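Local coordinates for sugar fermentation stimulation protein homolog (Pyrococcus furiosus, PDB 4DA2), which probably binds DNA, joining an OB-fold domain to a calcium-binding domain of the PD-(D/E)xK nuclease type, at residues G74-F88 with A210-I222. The protein carries 1 engineered substitution. Residues are numbered along the deposited sequence; the frame is centred on the assembly and turned at random.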
loop_
_atom_site.group_PDB
_atom_site.type_symbol
_atom_site.label_atom_id
_atom_site.label_comp_id
_atom_site.label_asym_id
_atom_site.label_seq_id
_atom_site.Cartn_x
_atom_site.Cartn_y
_atom_site.Cartn_z
ATOM N N GLY A 74 -4.601 13.052 13.477
ATOM C CA GLY A 74 -4.990 14.302 12.873
ATOM C C GLY A 74 -4.908 14.320 11.358
ATOM O O GLY A 74 -5.337 15.277 10.708
ATOM N N LYS A 75 -4.357 13.258 10.791
ATOM C CA LYS A 75 -4.237 13.135 9.341
ATOM C C LYS A 75 -5.077 11.911 8.972
ATOM O O LYS A 75 -5.932 11.453 9.776
ATOM C CB LYS A 75 -2.750 12.936 8.925
ATOM C CG LYS A 75 -1.723 13.974 9.444
ATOM C CD LYS A 75 -1.793 15.298 8.689
ATOM C CE LYS A 75 -0.556 16.223 8.893
ATOM N NZ LYS A 75 -0.376 16.696 10.310
ATOM N N ILE A 76 -4.817 11.340 7.795
ATOM C CA ILE A 76 -5.529 10.136 7.359
ATOM C C ILE A 76 -4.550 9.033 6.936
ATOM O O ILE A 76 -3.701 9.281 6.072
ATOM C CB ILE A 76 -6.474 10.449 6.197
ATOM C CG1 ILE A 76 -7.550 11.458 6.659
ATOM C CG2 ILE A 76 -7.137 9.146 5.701
ATOM C CD1 ILE A 76 -8.305 12.170 5.507
ATOM N N ALA A 77 -4.677 7.838 7.532
ATOM C CA ALA A 77 -3.927 6.649 7.081
ATOM C C ALA A 77 -4.676 6.095 5.862
ATOM O O ALA A 77 -5.890 5.924 5.908
ATOM C CB ALA A 77 -3.897 5.616 8.168
ATOM N N ILE A 78 -3.958 5.799 4.780
ATOM C CA ILE A 78 -4.619 5.318 3.569
ATOM C C ILE A 78 -4.568 3.796 3.599
ATOM O O ILE A 78 -3.487 3.186 3.436
ATOM C CB ILE A 78 -3.955 5.864 2.279
ATOM C CG1 ILE A 78 -4.013 7.406 2.248
ATOM C CG2 ILE A 78 -4.647 5.224 1.059
ATOM C CD1 ILE A 78 -3.170 8.085 1.129
ATOM N N ILE A 79 -5.734 3.192 3.751
ATOM C CA ILE A 79 -5.842 1.722 3.670
ATOM C C ILE A 79 -6.128 1.146 2.298
ATOM O O ILE A 79 -5.864 -0.045 2.071
ATOM C CB ILE A 79 -6.883 1.173 4.677
ATOM C CG1 ILE A 79 -8.299 1.596 4.300
ATOM C CG2 ILE A 79 -6.484 1.583 6.101
ATOM C CD1 ILE A 79 -9.360 0.514 4.583
ATOM N N ASP A 80 -6.651 1.971 1.382
ATOM C CA ASP A 80 -7.070 1.491 0.062
ATOM C C ASP A 80 -5.840 1.228 -0.805
ATOM O O ASP A 80 -5.056 2.144 -1.095
ATOM C CB ASP A 80 -7.999 2.504 -0.624
ATOM C CG ASP A 80 -8.583 1.973 -1.943
ATOM O OD1 ASP A 80 -9.701 1.417 -1.930
ATOM O OD2 ASP A 80 -7.926 2.139 -2.996
ATOM N N THR A 81 -5.673 -0.019 -1.223
ATOM C CA THR A 81 -4.471 -0.387 -1.992
ATOM C C THR A 81 -4.464 0.190 -3.412
ATOM O O THR A 81 -3.388 0.424 -3.978
ATOM C CB THR A 81 -4.219 -1.911 -2.007
ATOM O OG1 THR A 81 -5.298 -2.567 -2.689
ATOM C CG2 THR A 81 -4.070 -2.445 -0.583
ATOM N N ARG A 82 -5.652 0.427 -3.972
ATOM C CA ARG A 82 -5.779 1.100 -5.256
ATOM C C ARG A 82 -5.273 2.543 -5.203
ATOM O O ARG A 82 -4.527 2.963 -6.112
ATOM C CB ARG A 82 -7.210 1.077 -5.791
ATOM C CG ARG A 82 -7.708 -0.257 -6.252
ATOM C CD ARG A 82 -9.174 -0.130 -6.633
ATOM N NE ARG A 82 -9.729 -1.362 -7.185
ATOM C CZ ARG A 82 -11.030 -1.636 -7.249
ATOM N NH1 ARG A 82 -11.920 -0.770 -6.775
ATOM N NH2 ARG A 82 -11.440 -2.783 -7.779
ATOM N N LEU A 83 -5.642 3.279 -4.151
ATOM C CA LEU A 83 -5.192 4.632 -3.959
ATOM C C LEU A 83 -3.678 4.628 -3.721
ATOM O O LEU A 83 -2.963 5.451 -4.287
ATOM C CB LEU A 83 -5.920 5.302 -2.779
ATOM C CG LEU A 83 -5.599 6.772 -2.520
ATOM C CD1 LEU A 83 -5.565 7.639 -3.790
ATOM C CD2 LEU A 83 -6.586 7.383 -1.488
ATOM N N GLN A 84 -3.214 3.739 -2.847
ATOM C CA GLN A 84 -1.750 3.582 -2.616
ATOM C C GLN A 84 -1.033 3.385 -3.953
ATOM O O GLN A 84 -0.019 4.042 -4.225
ATOM C CB GLN A 84 -1.474 2.399 -1.693
ATOM C CG GLN A 84 -1.841 2.632 -0.237
ATOM C CD GLN A 84 -1.533 1.381 0.600
ATOM O OE1 GLN A 84 -0.823 0.489 0.136
ATOM N NE2 GLN A 84 -2.020 1.334 1.820
ATOM N N GLY A 85 -1.562 2.495 -4.790
ATOM C CA GLY A 85 -1.001 2.251 -6.111
ATOM C C GLY A 85 -1.011 3.500 -6.988
ATOM O O GLY A 85 -0.043 3.770 -7.687
ATOM N N LYS A 86 -2.084 4.286 -6.931
ATOM C CA LYS A 86 -2.181 5.522 -7.741
ATOM C C LYS A 86 -1.110 6.517 -7.269
ATOM O O LYS A 86 -0.487 7.201 -8.095
ATOM C CB LYS A 86 -3.568 6.163 -7.634
ATOM C CG LYS A 86 -4.669 5.418 -8.388
ATOM C CD LYS A 86 -5.877 6.333 -8.569
ATOM C CE LYS A 86 -6.969 5.688 -9.421
ATOM N NZ LYS A 86 -7.954 4.969 -8.578
ATOM N N ALA A 87 -0.894 6.558 -5.950
ATOM C CA ALA A 87 0.143 7.406 -5.323
ATOM C C ALA A 87 1.533 6.961 -5.813
ATOM O O ALA A 87 2.351 7.785 -6.245
ATOM C CB ALA A 87 0.068 7.319 -3.824
ATOM N N PHE A 88 1.791 5.660 -5.755
ATOM C CA PHE A 88 3.025 5.120 -6.345
ATOM C C PHE A 88 3.217 5.521 -7.825
ATOM O O PHE A 88 4.294 5.956 -8.223
ATOM C CB PHE A 88 3.139 3.584 -6.152
ATOM C CG PHE A 88 4.454 3.032 -6.630
ATOM C CD1 PHE A 88 5.631 3.319 -5.939
ATOM C CD2 PHE A 88 4.522 2.252 -7.771
ATOM C CE1 PHE A 88 6.840 2.835 -6.376
ATOM C CE2 PHE A 88 5.746 1.799 -8.233
ATOM C CZ PHE A 88 6.902 2.078 -7.522
ATOM N N ALA A 210 10.877 1.490 1.080
ATOM C CA ALA A 210 9.660 1.827 1.815
ATOM C C ALA A 210 9.429 3.341 1.753
ATOM O O ALA A 210 10.353 4.117 1.933
ATOM C CB ALA A 210 9.760 1.347 3.260
ATOM N N LEU A 211 8.183 3.735 1.524
ATOM C CA LEU A 211 7.830 5.135 1.351
ATOM C C LEU A 211 6.818 5.590 2.380
ATOM O O LEU A 211 5.903 4.845 2.695
ATOM C CB LEU A 211 7.219 5.334 -0.026
ATOM C CG LEU A 211 7.980 4.760 -1.225
ATOM C CD1 LEU A 211 7.140 4.942 -2.497
ATOM C CD2 LEU A 211 9.340 5.450 -1.372
ATOM N N GLY A 212 6.988 6.807 2.903
ATOM C CA GLY A 212 6.015 7.371 3.843
ATOM C C GLY A 212 5.020 8.243 3.106
ATOM O O GLY A 212 5.401 9.115 2.309
ATOM N N LEU A 213 3.729 7.999 3.364
ATOM C CA LEU A 213 2.656 8.725 2.726
ATOM C C LEU A 213 1.542 8.924 3.737
ATOM O O LEU A 213 1.445 8.163 4.705
ATOM C CB LEU A 213 2.082 7.938 1.540
ATOM C CG LEU A 213 2.866 7.929 0.231
ATOM C CD1 LEU A 213 4.005 6.896 0.255
ATOM C CD2 LEU A 213 1.908 7.639 -0.890
ATOM N N HIS A 214 0.756 9.967 3.530
ATOM C CA HIS A 214 -0.504 10.155 4.243
ATOM C C HIS A 214 -1.402 11.045 3.392
ATOM O O HIS A 214 -0.981 11.590 2.347
ATOM C CB HIS A 214 -0.287 10.725 5.665
ATOM C CG HIS A 214 0.218 12.133 5.671
ATOM N ND1 HIS A 214 1.561 12.444 5.739
ATOM C CD2 HIS A 214 -0.434 13.315 5.577
ATOM C CE1 HIS A 214 1.718 13.756 5.694
ATOM N NE2 HIS A 214 0.521 14.311 5.597
ATOM N N MET A 215 -2.656 11.181 3.825
ATOM C CA MET A 215 -3.601 12.071 3.209
ATOM C C MET A 215 -4.019 13.084 4.275
ATOM O O MET A 215 -4.145 12.727 5.465
ATOM C CB MET A 215 -4.798 11.290 2.690
ATOM C CG MET A 215 -5.830 12.165 1.949
ATOM S SD MET A 215 -7.017 11.206 0.930
ATOM C CE MET A 215 -7.795 10.136 2.109
ATOM N N GLU A 216 -4.130 14.340 3.861
ATOM C CA GLU A 216 -4.605 15.404 4.731
ATOM C C GLU A 216 -6.118 15.412 4.658
ATOM O O GLU A 216 -6.688 14.898 3.707
ATOM C CB GLU A 216 -4.080 16.746 4.246
ATOM C CG GLU A 216 -2.553 16.801 4.108
ATOM C CD GLU A 216 -1.899 17.070 5.439
ATOM O OE1 GLU A 216 -2.607 17.599 6.319
ATOM O OE2 GLU A 216 -0.698 16.766 5.621
ATOM N N LEU A 217 -6.756 16.024 5.651
ATOM C CA LEU A 217 -8.218 16.112 5.681
ATOM C C LEU A 217 -8.776 16.821 4.456
ATOM O O LEU A 217 -9.914 16.561 4.058
ATOM C CB LEU A 217 -8.701 16.820 6.955
ATOM C CG LEU A 217 -8.194 16.246 8.283
ATOM C CD1 LEU A 217 -8.652 17.100 9.465
ATOM C CD2 LEU A 217 -8.627 14.803 8.453
ATOM N N SER A 218 -7.962 17.701 3.862
ATOM C CA SER A 218 -8.241 18.353 2.587
ATOM C C SER A 218 -8.325 17.413 1.358
ATOM O O SER A 218 -8.763 17.817 0.291
ATOM C CB SER A 218 -7.160 19.410 2.320
ATOM O OG SER A 218 -5.910 18.759 2.033
ATOM N N GLY A 219 -7.883 16.170 1.495
ATOM C CA GLY A 219 -7.836 15.263 0.350
ATOM C C GLY A 219 -6.464 15.203 -0.306
ATOM O O GLY A 219 -6.233 14.343 -1.158
ATOM N N GLU A 220 -5.547 16.083 0.101
ATOM C CA GLU A 220 -4.199 16.101 -0.494
ATOM C C GLU A 220 -3.379 14.911 -0.034
ATOM O O GLU A 220 -3.320 14.617 1.161
ATOM C CB GLU A 220 -3.459 17.388 -0.135
ATOM C CG GLU A 220 -4.030 18.602 -0.852
ATOM C CD GLU A 220 -3.571 19.891 -0.229
ATOM O OE1 GLU A 220 -3.927 20.134 0.950
ATOM O OE2 GLU A 220 -2.855 20.653 -0.914
ATOM N N ILE A 221 -2.740 14.241 -0.985
ATOM C CA ILE A 221 -1.917 13.080 -0.657
ATOM C C ILE A 221 -0.458 13.531 -0.641
ATOM O O ILE A 221 0.041 14.144 -1.591
ATOM C CB ILE A 221 -2.161 11.889 -1.609
ATOM C CG1 ILE A 221 -3.558 11.285 -1.356
ATOM C CG2 ILE A 221 -1.046 10.802 -1.461
ATOM C CD1 ILE A 221 -3.819 10.005 -2.119
ATOM N N ILE A 222 0.193 13.252 0.474
ATOM C CA ILE A 222 1.520 13.798 0.768
ATOM C C ILE A 222 2.569 12.678 0.774
ATOM O O ILE A 222 2.427 11.666 1.469
ATOM C CB ILE A 222 1.521 14.560 2.142
ATOM C CG1 ILE A 222 0.442 15.660 2.181
ATOM C CG2 ILE A 222 2.897 15.154 2.461
ATOM C CD1 ILE A 222 0.467 16.598 0.976
#
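Ile76 and Met215 form a single antiparallel hydrogen-bonded bridge between strands whose directions differ by 120°, one that goes no further into a ladder; it illustrates how two sheets can be joined by one backbone bridge with apolar packing around it. Of its two bonds, Met215 N to Ile76 O (3.1 Å) is nearly straight, whereas Ile76 N to Met215 O is shorter, 2.8 Å, but bent to 135° at the hydrogen. Beside the bridge, Ile76 CG2 meets Met215 CE and Ile76 CG1 meets Leu217 CD2 from the turn at Glu216 to Gly219. At the edge of the bridge, the aliphatic part of Lys75 lies alongside Glu216, Lys75 CE being 3.3 Å from Glu216 OE2, and Lys75 CD approaches His214 CD2. His214 NE2 donates in its own ring plane to Glu216 OE2 (2.7 Å) from above the carboxylate plane, while His214 ND1 is hydrogen-bonded to Arg224, which fixes the ring's rotation. An alanine in place of Glu216 would probably leave His214 NE2 without this acceptor and Lys75 without a nearby opposite charge. Further along, the side chain of Ile78 crosses that of Ile221 at about a right angle, and Leu83 CD1 meets Ile221 CD1 tip to tip in a tight 3.4 Å contact. Ala87 CB presses on Leu213 CD2 at 3.5 Å. Strand 75-78, paired with strand 65-72 of the OB-domain sheet, thus bridges to the nuclease-like sheet, against which helix 81-93 packs, an alpha/beta layering consistent with the PD-(D/E)xK fold.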